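Local coordinates for protein aminotransferase, class IV (Brucella abortus, PDB 4TVI) that probably transfers amino groups between branched-chain amino acids (leucine, isoleucine, valine) and 2-oxoglutarate, using pyridoxal 5'-phosphate as cofactor, at residues Ile50-Leu60 / Trp127-Pro138; Gly240-Lys248 / Phe274-Val282. All coordinates share one frame; numbering follows the deposited sequence. Where two conformers were deposited one is given.

Contact 1: Ile50-Leu60 / Trp127-Pro138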
ATOM      1  N   ILE A  50     -12.195   1.046 -12.772  1.00 17.27           N
ATOM      2  CA  ILE A  50     -12.645   2.077 -11.839  1.00 19.66           C
ATOM      3  C   ILE A  50     -11.559   3.069 -11.410  1.00 18.89           C
ATOM      4  O   ILE A  50     -11.872   4.172 -10.976  1.00 21.90           O
ATOM      5  CB  ILE A  50     -13.260   1.441 -10.570  1.00 19.12           C
ATOM      6  CG1 ILE A  50     -12.248   0.535  -9.872  1.00 13.97           C
ATOM      7  CG2 ILE A  50     -14.509   0.642 -10.931  1.00 19.88           C
ATOM      8  CD1 ILE A  50     -12.685   0.082  -8.498  1.00 13.45           C
ATOM      9  N   LEU A  51     -10.293   2.683 -11.531  1.00 19.26           N
ATOM     10  CA  LEU A  51      -9.183   3.562 -11.144  1.00 18.14           C
ATOM     11  C   LEU A  51      -8.411   4.087 -12.356  1.00 21.05           C
ATOM     12  O   LEU A  51      -7.976   3.316 -13.212  1.00 22.78           O
ATOM     13  CB  LEU A  51      -8.224   2.838 -10.194  1.00 13.52           C
ATOM     14  CG  LEU A  51      -8.401   3.142  -8.707  1.00 17.31           C
ATOM     15  CD1 LEU A  51      -9.802   2.805  -8.238  1.00 14.45           C
ATOM     16  CD2 LEU A  51      -7.356   2.407  -7.859  1.00 17.20           C
ATOM     17  N   GLY A  52      -8.237   5.402 -12.419  1.00 20.29           N
ATOM     18  CA  GLY A  52      -7.573   6.027 -13.545  1.00 19.67           C
ATOM     19  C   GLY A  52      -6.059   6.003 -13.461  1.00 21.83           C
ATOM     20  O   GLY A  52      -5.481   5.825 -12.386  1.00 20.70           O
ATOM     21  N   ALA A  53      -5.411   6.189 -14.606  1.00 20.28           N
ATOM     22  CA  ALA A  53      -3.958   6.208 -14.669  1.00 19.22           C
ATOM     23  C   ALA A  53      -3.394   7.351 -13.837  1.00 19.25           C
ATOM     24  O   ALA A  53      -2.252   7.293 -13.381  1.00 21.88           O
ATOM     25  CB  ALA A  53      -3.492   6.325 -16.112  1.00 19.72           C
ATOM     26  N   ALA A  54      -4.202   8.390 -13.643  1.00 17.12           N
ATOM     27  CA  ALA A  54      -3.777   9.553 -12.876  1.00 17.86           C
ATOM     28  C   ALA A  54      -4.612   9.752 -11.618  1.00 17.87           C
ATOM     29  O   ALA A  54      -4.572  10.818 -11.012  1.00 20.81           O
ATOM     30  CB  ALA A  54      -3.824  10.808 -13.746  1.00 19.56           C
ATOM     31  N   SER A  55      -5.388   8.738 -11.239  1.00 17.21           N
ATOM     32  CA  SER A  55      -6.092   8.763  -9.961  1.00 16.03           C
ATOM     33  C   SER A  55      -5.068   8.707  -8.839  1.00 14.64           C
ATOM     34  O   SER A  55      -4.102   7.957  -8.927  1.00 14.14           O
ATOM     35  CB  SER A  55      -7.079   7.593  -9.834  1.00 14.92           C
ATOM     36  OG  SER A  55      -8.114   7.678 -10.796  1.00 17.14           O
ATOM     37  N   GLN A  56      -5.269   9.511  -7.797  1.00 15.46           N
ATOM     38  CA  GLN A  56      -4.361   9.531  -6.656  1.00 16.98           C
ATOM     39  C   GLN A  56      -4.214   8.127  -6.076  1.00 16.74           C
ATOM     40  O   GLN A  56      -3.112   7.686  -5.766  1.00 17.27           O
ATOM     41  CB  GLN A  56      -4.866  10.503  -5.582  1.00 18.87           C
ATOM     42  CG  GLN A  56      -3.892  10.761  -4.427  1.00 18.98           C
ATOM     43  CD  GLN A  56      -4.024   9.760  -3.288  1.00 18.47           C
ATOM     44  OE1 GLN A  56      -4.894   8.891  -3.300  1.00 17.40           O
ATOM     45  NE2 GLN A  56      -3.157   9.885  -2.292  1.00 18.73           N
ATOM     46  N   ALA A  57      -5.336   7.425  -5.946  1.00 15.57           N
ATOM     47  CA  ALA A  57      -5.336   6.101  -5.334  1.00 14.52           C
ATOM     48  C   ALA A  57      -4.511   5.103  -6.134  1.00 13.49           C
ATOM     49  O   ALA A  57      -3.932   4.170  -5.579  1.00 13.99           O
ATOM     50  CB  ALA A  57      -6.754   5.597  -5.180  1.00 16.05           C
ATOM     51  N   THR A  58      -4.451   5.305  -7.442  1.00 12.65           N
ATOM     52  CA  THR A  58      -3.808   4.339  -8.314  1.00 12.88           C
ATOM     53  C   THR A  58      -2.310   4.195  -8.019  1.00 13.89           C
ATOM     54  O   THR A  58      -1.797   3.077  -7.904  1.00 15.17           O
ATOM     55  CB  THR A  58      -4.024   4.719  -9.787  1.00 17.81           C
ATOM     56  OG1 THR A  58      -5.431   4.695 -10.077  1.00 19.84           O
ATOM     57  CG2 THR A  58      -3.305   3.747 -10.710  1.00 17.90           C
ATOM     58  N   TRP A  59      -1.602   5.310  -7.867  1.00 14.24           N
ATOM     59  CA  TRP A  59      -0.161   5.212  -7.654  1.00 16.26           C
ATOM     60  C   TRP A  59       0.302   5.732  -6.292  1.00 17.06           C
ATOM     61  O   TRP A  59       1.499   5.749  -6.020  1.00 15.48           O
ATOM     62  CB  TRP A  59       0.594   5.936  -8.774  1.00 14.29           C
ATOM     63  CG  TRP A  59       0.269   7.393  -8.924  1.00 18.45           C
ATOM     64  CD1 TRP A  59      -0.915   7.936  -9.349  1.00 19.32           C
ATOM     65  CD2 TRP A  59       1.158   8.493  -8.705  1.00 20.32           C
ATOM     66  NE1 TRP A  59      -0.821   9.305  -9.379  1.00 18.78           N
ATOM     67  CE2 TRP A  59       0.442   9.672  -8.994  1.00 20.62           C
ATOM     68  CE3 TRP A  59       2.491   8.596  -8.292  1.00 22.34           C
ATOM     69  CZ2 TRP A  59       1.014  10.939  -8.880  1.00 23.12           C
ATOM     70  CZ3 TRP A  59       3.057   9.852  -8.176  1.00 24.21           C
ATOM     71  CH2 TRP A  59       2.319  11.007  -8.469  1.00 26.17           C
ATOM     72  N   LEU A  60      -0.636   6.126  -5.432  1.00 18.20           N
ATOM     73  CA  LEU A  60      -0.271   6.614  -4.102  1.00 18.24           C
ATOM     74  C   LEU A  60      -1.027   5.870  -2.984  1.00 17.99           C
ATOM     75  O   LEU A  60      -0.842   6.155  -1.801  1.00 17.93           O
ATOM     76  CB  LEU A  60      -0.496   8.130  -4.021  1.00 18.03           C
ATOM     77  CG  LEU A  60       0.445   8.936  -4.935  1.00 18.43           C
ATOM     78  CD1 LEU A  60       0.053  10.408  -5.023  1.00 17.86           C
ATOM     79  CD2 LEU A  60       1.922   8.798  -4.512  1.00 19.19           C
ATOM     80  N   TRP A 127     -11.766   5.111  -2.205  1.00 15.48           N
ATOM     81  CA  TRP A 127     -10.443   5.601  -2.583  1.00 15.47           C
ATOM     82  C   TRP A 127     -10.495   7.084  -2.959  1.00 14.61           C
ATOM     83  O   TRP A 127     -11.562   7.625  -3.247  1.00 16.77           O
ATOM     84  CB  TRP A 127      -9.883   4.786  -3.746  1.00 13.90           C
ATOM     85  CG  TRP A 127     -10.604   5.040  -5.044  1.00 18.27           C
ATOM     86  CD1 TRP A 127     -10.258   5.939  -6.015  1.00 19.58           C
ATOM     87  CD2 TRP A 127     -11.800   4.393  -5.502  1.00 17.48           C
ATOM     88  NE1 TRP A 127     -11.162   5.885  -7.051  1.00 21.80           N
ATOM     89  CE2 TRP A 127     -12.120   4.947  -6.759  1.00 18.83           C
ATOM     90  CE3 TRP A 127     -12.632   3.401  -4.969  1.00 20.12           C
ATOM     91  CZ2 TRP A 127     -13.230   4.536  -7.497  1.00 18.06           C
ATOM     92  CZ3 TRP A 127     -13.740   2.994  -5.706  1.00 21.37           C
ATOM     93  CH2 TRP A 127     -14.028   3.563  -6.955  1.00 18.76           C
ATOM     94  N   ALA A 128      -9.340   7.736  -2.973  1.00 15.49           N
ATOM     95  CA  ALA A 128      -9.280   9.141  -3.366  1.00 16.31           C
ATOM     96  C   ALA A 128      -8.940   9.276  -4.842  1.00 17.86           C
ATOM     97  O   ALA A 128      -8.016   8.627  -5.331  1.00 18.43           O
ATOM     98  CB  ALA A 128      -8.265   9.893  -2.524  1.00 16.04           C
ATOM     99  N   GLU A 129      -9.691  10.116  -5.551  1.00 17.99           N
ATOM    100  CA  GLU A 129      -9.392  10.393  -6.952  1.00 20.92           C
ATOM    101  C   GLU A 129      -8.290  11.446  -7.102  1.00 22.70           C
ATOM    102  O   GLU A 129      -7.534  11.419  -8.070  1.00 21.67           O
ATOM    103  CB  GLU A 129     -10.641  10.858  -7.704  1.00 19.58           C
ATOM    104  CG  GLU A 129     -11.559   9.740  -8.146  1.00 19.57           C
ATOM    105  CD  GLU A 129     -10.938   8.876  -9.227  1.00 21.01           C
ATOM    106  OE1 GLU A 129     -10.074   9.385  -9.978  1.00 23.24           O
ATOM    107  OE2 GLU A 129     -11.309   7.686  -9.325  1.00 19.00           O
ATOM    108  N   GLU A 130      -8.214  12.378  -6.152  1.00 22.41           N
ATOM    109  CA  GLU A 130      -7.262  13.486  -6.228  0.54 23.27           C
ATOM    110  C   GLU A 130      -6.413  13.598  -4.971  1.00 22.31           C
ATOM    111  O   GLU A 130      -6.810  13.140  -3.897  1.00 19.67           O
ATOM    112  CB  GLU A 130      -7.988  14.815  -6.442  0.54 24.38           C
ATOM    113  CG  GLU A 130      -9.051  14.815  -7.519  0.54 25.38           C
ATOM    114  CD  GLU A 130      -9.800  16.131  -7.562  0.54 26.89           C
ATOM    115  OE1 GLU A 130      -9.140  17.190  -7.657  0.54 27.73           O
ATOM    116  OE2 GLU A 130     -11.045  16.110  -7.479  0.54 27.09           O
ATOM    117  N   GLY A 131      -5.251  14.227  -5.107  1.00 21.89           N
ATOM    118  CA  GLY A 131      -4.424  14.544  -3.960  1.00 22.25           C
ATOM    119  C   GLY A 131      -4.621  16.017  -3.665  1.00 26.37           C
ATOM    120  O   GLY A 131      -5.140  16.753  -4.511  1.00 25.78           O
ATOM    121  N   ASP A 132      -4.237  16.454  -2.470  1.00 28.99           N
ATOM    122  CA  ASP A 132      -4.297  17.872  -2.143  1.00 30.98           C
ATOM    123  C   ASP A 132      -3.047  18.572  -2.661  1.00 32.24           C
ATOM    124  O   ASP A 132      -2.378  18.067  -3.562  1.00 33.72           O
ATOM    125  CB  ASP A 132      -4.467  18.086  -0.635  1.00 31.59           C
ATOM    126  CG  ASP A 132      -3.314  17.528   0.185  1.00 33.22           C
ATOM    127  OD1 ASP A 132      -2.237  17.228  -0.377  1.00 32.85           O
ATOM    128  OD2 ASP A 132      -3.494  17.389   1.412  1.00 34.62           O
ATOM    129  N   ALA A 133      -2.719  19.717  -2.070  1.00 34.66           N
ATOM    130  CA  ALA A 133      -1.568  20.511  -2.501  1.00 36.87           C
ATOM    131  C   ALA A 133      -0.256  19.727  -2.443  1.00 36.45           C
ATOM    132  O   ALA A 133       0.690  20.031  -3.172  1.00 37.97           O
ATOM    133  CB  ALA A 133      -1.458  21.772  -1.660  1.00 38.57           C
ATOM    134  N   SER A 134      -0.203  18.726  -1.569  1.00 35.26           N
ATOM    135  CA  SER A 134       1.004  17.925  -1.374  1.00 35.65           C
ATOM    136  C   SER A 134       1.143  16.808  -2.403  1.00 34.43           C
ATOM    137  O   SER A 134       2.147  16.090  -2.414  1.00 33.24           O
ATOM    138  CB  SER A 134       1.006  17.308   0.023  1.00 34.49           C
ATOM    139  OG  SER A 134       0.009  16.299   0.117  1.00 32.80           O
ATOM    140  N   THR A 135       0.113  16.648  -3.230  1.00 33.84           N
ATOM    141  CA  THR A 135       0.008  15.560  -4.207  1.00 34.05           C
ATOM    142  C   THR A 135      -0.116  14.177  -3.548  1.00 30.12           C
ATOM    143  O   THR A 135      -1.022  13.414  -3.877  1.00 28.41           O
ATOM    144  CB  THR A 135       1.207  15.536  -5.181  1.00 37.97           C
ATOM    145  OG1 THR A 135       1.413  16.844  -5.730  1.00 40.90           O
ATOM    146  CG2 THR A 135       0.962  14.538  -6.302  1.00 37.81           C
ATOM    147  N   VAL A 136       0.783  13.859  -2.620  1.00 26.58           N
ATOM    148  CA  VAL A 136       0.786  12.544  -1.986  1.00 23.15           C
ATOM    149  C   VAL A 136      -0.426  12.318  -1.079  1.00 23.05           C
ATOM    150  O   VAL A 136      -1.031  11.247  -1.109  1.00 25.03           O
ATOM    151  CB  VAL A 136       2.085  12.323  -1.183  1.00 24.84           C
ATOM    152  CG1 VAL A 136       1.977  11.109  -0.273  1.00 21.95           C
ATOM    153  CG2 VAL A 136       3.271  12.200  -2.127  1.00 25.43           C
ATOM    154  N   ALA A 137      -0.773  13.313  -0.270  1.00 20.69           N
ATOM    155  CA  ALA A 137      -1.917  13.191   0.634  1.00 20.13           C
ATOM    156  C   ALA A 137      -3.242  13.306  -0.119  1.00 22.08           C
ATOM    157  O   ALA A 137      -3.412  14.191  -0.959  1.00 23.70           O
ATOM    158  CB  ALA A 137      -1.841  14.238   1.730  1.00 22.97           C
ATOM    159  N   PRO A 138      -4.189  12.406   0.185  1.00 19.89           N
ATOM    160  CA  PRO A 138      -5.491  12.382  -0.493  1.00 21.56           C
ATOM    161  C   PRO A 138      -6.351  13.613  -0.207  1.00 20.85           C
ATOM    162  O   PRO A 138      -6.363  14.117   0.915  1.00 19.11           O
ATOM    163  CB  PRO A 138      -6.159  11.123   0.078  1.00 18.78           C
ATOM    164  CG  PRO A 138      -5.512  10.915   1.394  1.00 18.96           C
ATOM    165  CD  PRO A 138      -4.084  11.356   1.212  1.00 18.31           C
TER
HETATM  166  O   HOH W   1      -0.761   8.587  -0.221  1.00 30.17           O
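Ser55 OG gives its proton to Glu129 OE1 at 2.7 Å, on the syn side and 30° out of the carboxylate plane, while Trp127 NE1 donates an almost straight bond to the other oxygen; Glu129 OE2 lies in the indole plane, and NE1 meets it from above the carboxylate plane. Glu129 OE2 also forms a salt bridge with Arg49 of the second subunit. The bend of the Glu129 chain at chi2 (-68°) curls the acid back towards Ser55, although its CB points away. Ser55 OG in turn accepts from Gly52 N.

Leu51 CD1 sits over one face of the Trp127 indole, 3.5 Å from the centroid of its five-membered ring, a CH-pi contact, and Ala57 CB packs against Trp127 CB. Two backbone bonds tie the start of helix 56-60 to Ala128 and Glu129: Gln56 N to Glu129 O (3.0 Å) and Ala57 N to Ala128 O (3.0 Å). Gln56, with CG anti to the backbone N (chi1 -172°) and the chain bent at chi2, carries its amide to the 136-138 part of the loop; NE2 makes a bent bond to Val136 O at 2.8 Å, in the Gln56 amide plane but above the Val136 carbonyl plane. A water joins Val136 O to Leu60 O. A short helix thus packs on the chain leaving strand 120-128 of the five-stranded antiparallel sheet, where Leu51 and Gly52 pair in an antiparallel ladder with the second subunit, continuing a sheet across the dimer interface.

Contact 2: Gly240-Lys248 / Phe274-Val282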
ATOM      1  N   GLY A 240     -10.829  -9.245  13.402  1.00 15.74           N
ATOM      2  CA  GLY A 240     -11.826  -9.618  12.417  1.00 16.62           C
ATOM      3  C   GLY A 240     -13.243  -9.693  12.934  1.00 18.14           C
ATOM      4  O   GLY A 240     -13.480  -9.991  14.104  1.00 18.61           O
ATOM      5  N   ILE A 241     -14.189  -9.402  12.050  1.00 18.24           N
ATOM      6  CA  ILE A 241     -15.604  -9.494  12.378  1.00 16.57           C
ATOM      7  C   ILE A 241     -16.035 -10.952  12.523  1.00 15.73           C
ATOM      8  O   ILE A 241     -16.840 -11.288  13.396  1.00 16.07           O
ATOM      9  CB  ILE A 241     -16.456  -8.788  11.311  1.00 16.97           C
ATOM     10  CG1 ILE A 241     -16.236  -7.277  11.398  1.00 15.39           C
ATOM     11  CG2 ILE A 241     -17.935  -9.111  11.487  1.00 18.29           C
ATOM     12  CD1 ILE A 241     -16.852  -6.525  10.281  1.00 15.02           C
ATOM     13  N   THR A 242     -15.490 -11.821  11.673  1.00 15.16           N
ATOM     14  CA  THR A 242     -15.783 -13.248  11.765  1.00 16.64           C
ATOM     15  C   THR A 242     -15.199 -13.803  13.058  1.00 16.71           C
ATOM     16  O   THR A 242     -15.831 -14.604  13.745  1.00 12.27           O
ATOM     17  CB  THR A 242     -15.215 -14.035  10.574  1.00 16.26           C
ATOM     18  OG1 THR A 242     -15.402 -13.287   9.365  1.00 17.13           O
ATOM     19  CG2 THR A 242     -15.908 -15.391  10.454  1.00 15.34           C
ATOM     20  N   ARG A 243     -13.987 -13.355  13.374  1.00 10.68           N
ATOM     21  CA  ARG A 243     -13.288 -13.714  14.609  1.00 14.13           C
ATOM     22  C   ARG A 243     -14.133 -13.425  15.845  1.00 12.68           C
ATOM     23  O   ARG A 243     -14.322 -14.298  16.694  1.00 13.52           O
ATOM     24  CB  ARG A 243     -11.960 -12.952  14.699  1.00 15.57           C
ATOM     25  CG  ARG A 243     -11.261 -13.034  16.058  1.00 14.82           C
ATOM     26  CD  ARG A 243     -10.179 -11.969  16.164  1.00 16.64           C
ATOM     27  NE  ARG A 243      -9.447 -12.065  17.419  1.00 19.05           N
ATOM     28  CZ  ARG A 243      -9.857 -11.538  18.565  1.00 19.38           C
ATOM     29  NH1 ARG A 243     -10.999 -10.855  18.616  1.00 18.13           N
ATOM     30  NH2 ARG A 243      -9.127 -11.696  19.660  1.00 20.90           N
ATOM     31  N   GLN A 244     -14.653 -12.203  15.931  1.00 12.38           N
ATOM     32  CA  GLN A 244     -15.479 -11.792  17.061  1.00 14.87           C
ATOM     33  C   GLN A 244     -16.755 -12.622  17.150  1.00 17.74           C
ATOM     34  O   GLN A 244     -17.201 -12.967  18.241  1.00 20.37           O
ATOM     35  CB  GLN A 244     -15.836 -10.309  16.951  1.00 17.16           C
ATOM     36  CG  GLN A 244     -14.642  -9.363  16.995  1.00 18.24           C
ATOM     37  CD  GLN A 244     -15.026  -7.939  16.643  1.00 19.66           C
ATOM     38  OE1 GLN A 244     -16.076  -7.443  17.056  1.00 18.02           O
ATOM     39  NE2 GLN A 244     -14.184  -7.279  15.857  1.00 21.01           N
ATOM     40  N   ARG A 245     -17.344 -12.931  15.998  1.00 18.44           N
ATOM     41  CA  ARG A 245     -18.576 -13.706  15.964  1.00 18.03           C
ATOM     42  C   ARG A 245     -18.336 -15.117  16.489  1.00 17.20           C
ATOM     43  O   ARG A 245     -19.127 -15.631  17.280  1.00 17.54           O
ATOM     44  CB  ARG A 245     -19.150 -13.760  14.544  1.00 16.72           C
ATOM     45  CG  ARG A 245     -20.484 -14.510  14.453  1.00 17.79           C
ATOM     46  CD  ARG A 245     -21.546 -13.847  15.333  1.00 18.32           C
ATOM     47  NE  ARG A 245     -21.800 -12.473  14.913  1.00 18.52           N
ATOM     48  CZ  ARG A 245     -22.589 -11.618  15.556  1.00 20.68           C
ATOM     49  NH1 ARG A 245     -23.216 -11.990  16.668  1.00 23.63           N
ATOM     50  NH2 ARG A 245     -22.753 -10.389  15.082  1.00 16.99           N
ATOM     51  N   VAL A 246     -17.240 -15.732  16.048  1.00 14.34           N
ATOM     52  CA  VAL A 246     -16.881 -17.088  16.464  1.00 14.91           C
ATOM     53  C   VAL A 246     -16.559 -17.155  17.966  1.00 16.82           C
ATOM     54  O   VAL A 246     -16.973 -18.090  18.667  1.00 16.55           O
ATOM     55  CB  VAL A 246     -15.682 -17.616  15.641  1.00 14.87           C
ATOM     56  CG1 VAL A 246     -15.086 -18.878  16.270  1.00 15.06           C
ATOM     57  CG2 VAL A 246     -16.098 -17.869  14.196  1.00 15.22           C
ATOM     58  N   ILE A 247     -15.846 -16.149  18.463  1.00 15.06           N
ATOM     59  CA  ILE A 247     -15.548 -16.066  19.891  1.00 18.80           C
ATOM     60  C   ILE A 247     -16.843 -15.981  20.691  1.00 22.13           C
ATOM     61  O   ILE A 247     -17.024 -16.688  21.679  1.00 24.18           O
ATOM     62  CB  ILE A 247     -14.663 -14.845  20.220  1.00 16.00           C
ATOM     63  CG1 ILE A 247     -13.254 -15.028  19.650  1.00 14.17           C
ATOM     64  CG2 ILE A 247     -14.598 -14.623  21.715  1.00 13.24           C
ATOM     65  CD1 ILE A 247     -12.388 -13.783  19.784  1.00 14.55           C
ATOM     66  N   LYS A 248     -17.744 -15.116  20.240  1.00 23.05           N
ATOM     67  CA  LYS A 248     -19.025 -14.911  20.903  1.00 21.99           C
ATOM     68  C   LYS A 248     -19.842 -16.202  20.933  1.00 21.31           C
ATOM     69  O   LYS A 248     -20.388 -16.573  21.970  1.00 21.05           O
ATOM     70  CB  LYS A 248     -19.804 -13.793  20.200  1.00 22.00           C
ATOM     71  CG  LYS A 248     -21.168 -13.472  20.798  1.00 26.58           C
ATOM     72  CD  LYS A 248     -21.797 -12.274  20.093  1.00 28.42           C
ATOM     73  CE  LYS A 248     -23.292 -12.175  20.374  1.00 34.26           C
ATOM     74  NZ  LYS A 248     -23.600 -11.992  21.814  1.00 37.35           N
ATOM     75  N   PHE A 274      -7.109 -23.361  13.583  1.00 15.35           N
ATOM     76  CA  PHE A 274      -8.007 -22.947  12.511  1.00 18.07           C
ATOM     77  C   PHE A 274      -7.979 -21.438  12.294  1.00 18.48           C
ATOM     78  O   PHE A 274      -7.384 -20.692  13.074  1.00 19.47           O
ATOM     79  CB  PHE A 274      -9.439 -23.434  12.782  1.00 16.52           C
ATOM     80  CG  PHE A 274     -10.119 -22.784  13.966  1.00 16.65           C
ATOM     81  CD1 PHE A 274     -10.020 -23.341  15.237  1.00 14.70           C
ATOM     82  CD2 PHE A 274     -10.918 -21.661  13.797  1.00 17.07           C
ATOM     83  CE1 PHE A 274     -10.668 -22.765  16.318  1.00 12.87           C
ATOM     84  CE2 PHE A 274     -11.572 -21.078  14.874  1.00 14.73           C
ATOM     85  CZ  PHE A 274     -11.448 -21.638  16.137  1.00 17.60           C
ATOM     86  N   SER A 275      -8.587 -20.998  11.200  1.00 18.59           N
ATOM     87  CA  SER A 275      -8.633 -19.578  10.889  1.00 17.08           C
ATOM     88  C   SER A 275     -10.074 -19.127  10.694  1.00 19.86           C
ATOM     89  O   SER A 275     -10.965 -19.945  10.434  1.00 19.13           O
ATOM     90  CB  SER A 275      -7.806 -19.271   9.642  1.00 19.91           C
ATOM     91  OG  SER A 275      -8.417 -19.797   8.479  1.00 22.87           O
ATOM     92  N   THR A 276     -10.298 -17.823  10.839  1.00 18.97           N
ATOM     93  CA  THR A 276     -11.600 -17.229  10.560  1.00 16.24           C
ATOM     94  C   THR A 276     -11.426 -16.067   9.598  1.00 16.68           C
ATOM     95  O   THR A 276     -10.386 -15.412   9.577  1.00 17.84           O
ATOM     96  CB  THR A 276     -12.317 -16.729  11.834  1.00 15.69           C
ATOM     97  OG1 THR A 276     -11.543 -15.687  12.445  1.00 14.60           O
ATOM     98  CG2 THR A 276     -12.526 -17.869  12.832  1.00 13.44           C
ATOM     99  N   GLY A 277     -12.447 -15.816   8.793  1.00 15.99           N
ATOM    100  CA  GLY A 277     -12.383 -14.755   7.811  1.00 13.40           C
ATOM    101  C   GLY A 277     -13.652 -14.739   6.999  1.00 15.18           C
ATOM    102  O   GLY A 277     -14.432 -15.681   7.053  1.00 16.41           O
ATOM    103  N   ASN A 278     -13.869 -13.672   6.245  1.00 14.72           N
ATOM    104  CA  ASN A 278     -15.125 -13.522   5.531  1.00 15.34           C
ATOM    105  C   ASN A 278     -15.430 -14.603   4.501  1.00 15.82           C
ATOM    106  O   ASN A 278     -16.574 -15.037   4.381  1.00 16.37           O
ATOM    107  CB  ASN A 278     -15.164 -12.170   4.825  1.00 14.87           C
ATOM    108  CG  ASN A 278     -16.306 -12.079   3.848  1.00 16.42           C
ATOM    109  OD1 ASN A 278     -17.467 -12.235   4.228  1.00 18.39           O
ATOM    110  ND2 ASN A 278     -15.988 -11.845   2.577  1.00 14.97           N
ATOM    111  N   MET A 279     -14.415 -15.031   3.757  1.00 17.40           N
ATOM    112  CA  MET A 279     -14.651 -15.867   2.580  1.00 19.44           C
ATOM    113  C   MET A 279     -15.250 -17.239   2.894  1.00 21.06           C
ATOM    114  O   MET A 279     -16.166 -17.689   2.200  1.00 20.82           O
ATOM    115  CB  MET A 279     -13.363 -16.041   1.777  1.00 18.97           C
ATOM    116  CG  MET A 279     -13.604 -16.699   0.432  1.00 23.22           C
ATOM    117  SD  MET A 279     -14.570 -15.636  -0.672  1.00 34.31           S
ATOM    118  CE  MET A 279     -13.563 -14.162  -0.670  1.00 44.14           C
ATOM    119  N   SER A 280     -14.732 -17.907   3.925  1.00 20.71           N
ATOM    120  CA  SER A 280     -15.203 -19.249   4.270  1.00 22.89           C
ATOM    121  C   SER A 280     -15.541 -19.399   5.757  1.00 22.69           C
ATOM    122  O   SER A 280     -15.821 -20.507   6.228  1.00 23.76           O
ATOM    123  CB  SER A 280     -14.161 -20.294   3.868  1.00 24.45           C
ATOM    124  OG  SER A 280     -13.990 -20.335   2.460  1.00 28.18           O
ATOM    125  N   LYS A 281     -15.500 -18.279   6.477  1.00 18.76           N
ATOM    126  CA  LYS A 281     -15.908 -18.187   7.882  1.00 15.81           C
ATOM    127  C   LYS A 281     -14.992 -18.956   8.833  1.00 17.34           C
ATOM    128  O   LYS A 281     -14.332 -18.357   9.673  1.00 18.43           O
ATOM    129  CB  LYS A 281     -17.363 -18.639   8.046  1.00 14.79           C
ATOM    130  CG  LYS A 281     -18.330 -17.853   7.159  1.00 15.50           C
ATOM    131  CD  LYS A 281     -18.086 -16.342   7.259  1.00 14.33           C
ATOM    132  CE  LYS A 281     -19.081 -15.565   6.406  1.00 14.61           C
ATOM    133  NZ  LYS A 281     -18.787 -14.103   6.345  1.00 13.21           N
ATOM    134  N   VAL A 282     -14.982 -20.278   8.741  1.00 18.01           N
ATOM    135  CA  VAL A 282     -14.140 -21.085   9.619  1.00 17.25           C
ATOM    136  C   VAL A 282     -13.386 -22.123   8.798  1.00 18.96           C
ATOM    137  O   VAL A 282     -14.002 -22.928   8.098  1.00 20.58           O
ATOM    138  CB  VAL A 282     -14.969 -21.781  10.724  1.00 19.54           C
ATOM    139  CG1 VAL A 282     -14.092 -22.701  11.558  1.00 20.64           C
ATOM    140  CG2 VAL A 282     -15.635 -20.748  11.616  1.00 17.22           C
TER
HETATM  141  O   HOH W   2     -17.772 -12.403   8.348  1.00 17.31           O
HETATM  142  O   HOH W   3     -11.900 -13.090  11.332  1.00 16.62           O
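A buried helix-on-sheet packing joins the first turns of helix 241-252 to strand 272-277 and the turn into strand 281-288, beside the cofactor phosphate. The short segments 241-248 and 274-277 approach to 6.7 Å between axes at 119°, and no direct hydrogen bond crosses; side-chain packing and two waters do the work.

Thr242 lies closest to the turn. Its methyl, set anti to the backbone N, rests on Lys281 O (CG2 to O 3.4 Å) and on the aliphatic part of the Lys281 chain, while its OG1 is placed over Gly277 C at 3.3 Å. A water donates to Thr242 OG1 and accepts from Lys281 NZ (2.8 Å). That ammonium also bonds to Asn278 O, in the carbonyl plane, and to Asn278 OD1, so the water and the two Asn278 oxygens hold it near Thr242.

One turn on, Val246 CG2 meets Thr276 CG2 tip to tip at 3.8 Å and lies 3.9 Å from Val282 CG2, whereas Val246 CG1 comes only to the edge of the Phe274 ring. Thr276 OG1, between its own backbone N and carbonyl carbon (chi1 63°), faces the helix backbone near Arg243 CA, and a second water links it to Arg243 N. The Arg243 guanidinium leads away to a salt bridge with Glu259.

Ile241 N and Thr242 OG1 each bond a phosphate oxygen of the cofactor-lysine adduct at position 180: a helix N-terminus serving as a phosphate-binding cup, as in other class IV aminotransferases.

How the contacts relate
Contact 1 and contact 2 lie in different parts of the chain's architecture: about 33 Å separates their centres and about 16 Å their nearest atoms, without touching. Contact 1 comes first along the chain, where it leaves strand 120-128, an inner strand of the five-stranded antiparallel sheet; its centre is about 24 Å from the centre of the chain and within reach of the second subunit. Contact 2, its centre about 9 Å from the centre of the chain, belongs to the mixed sheet and is not touched by the other subunit. Segment 240-248 of contact 2 binds the cofactor phosphate through Ile241 N and Thr242 OG1. Contact 2 borders the cofactor site; contact 1 lies at the subunit interface.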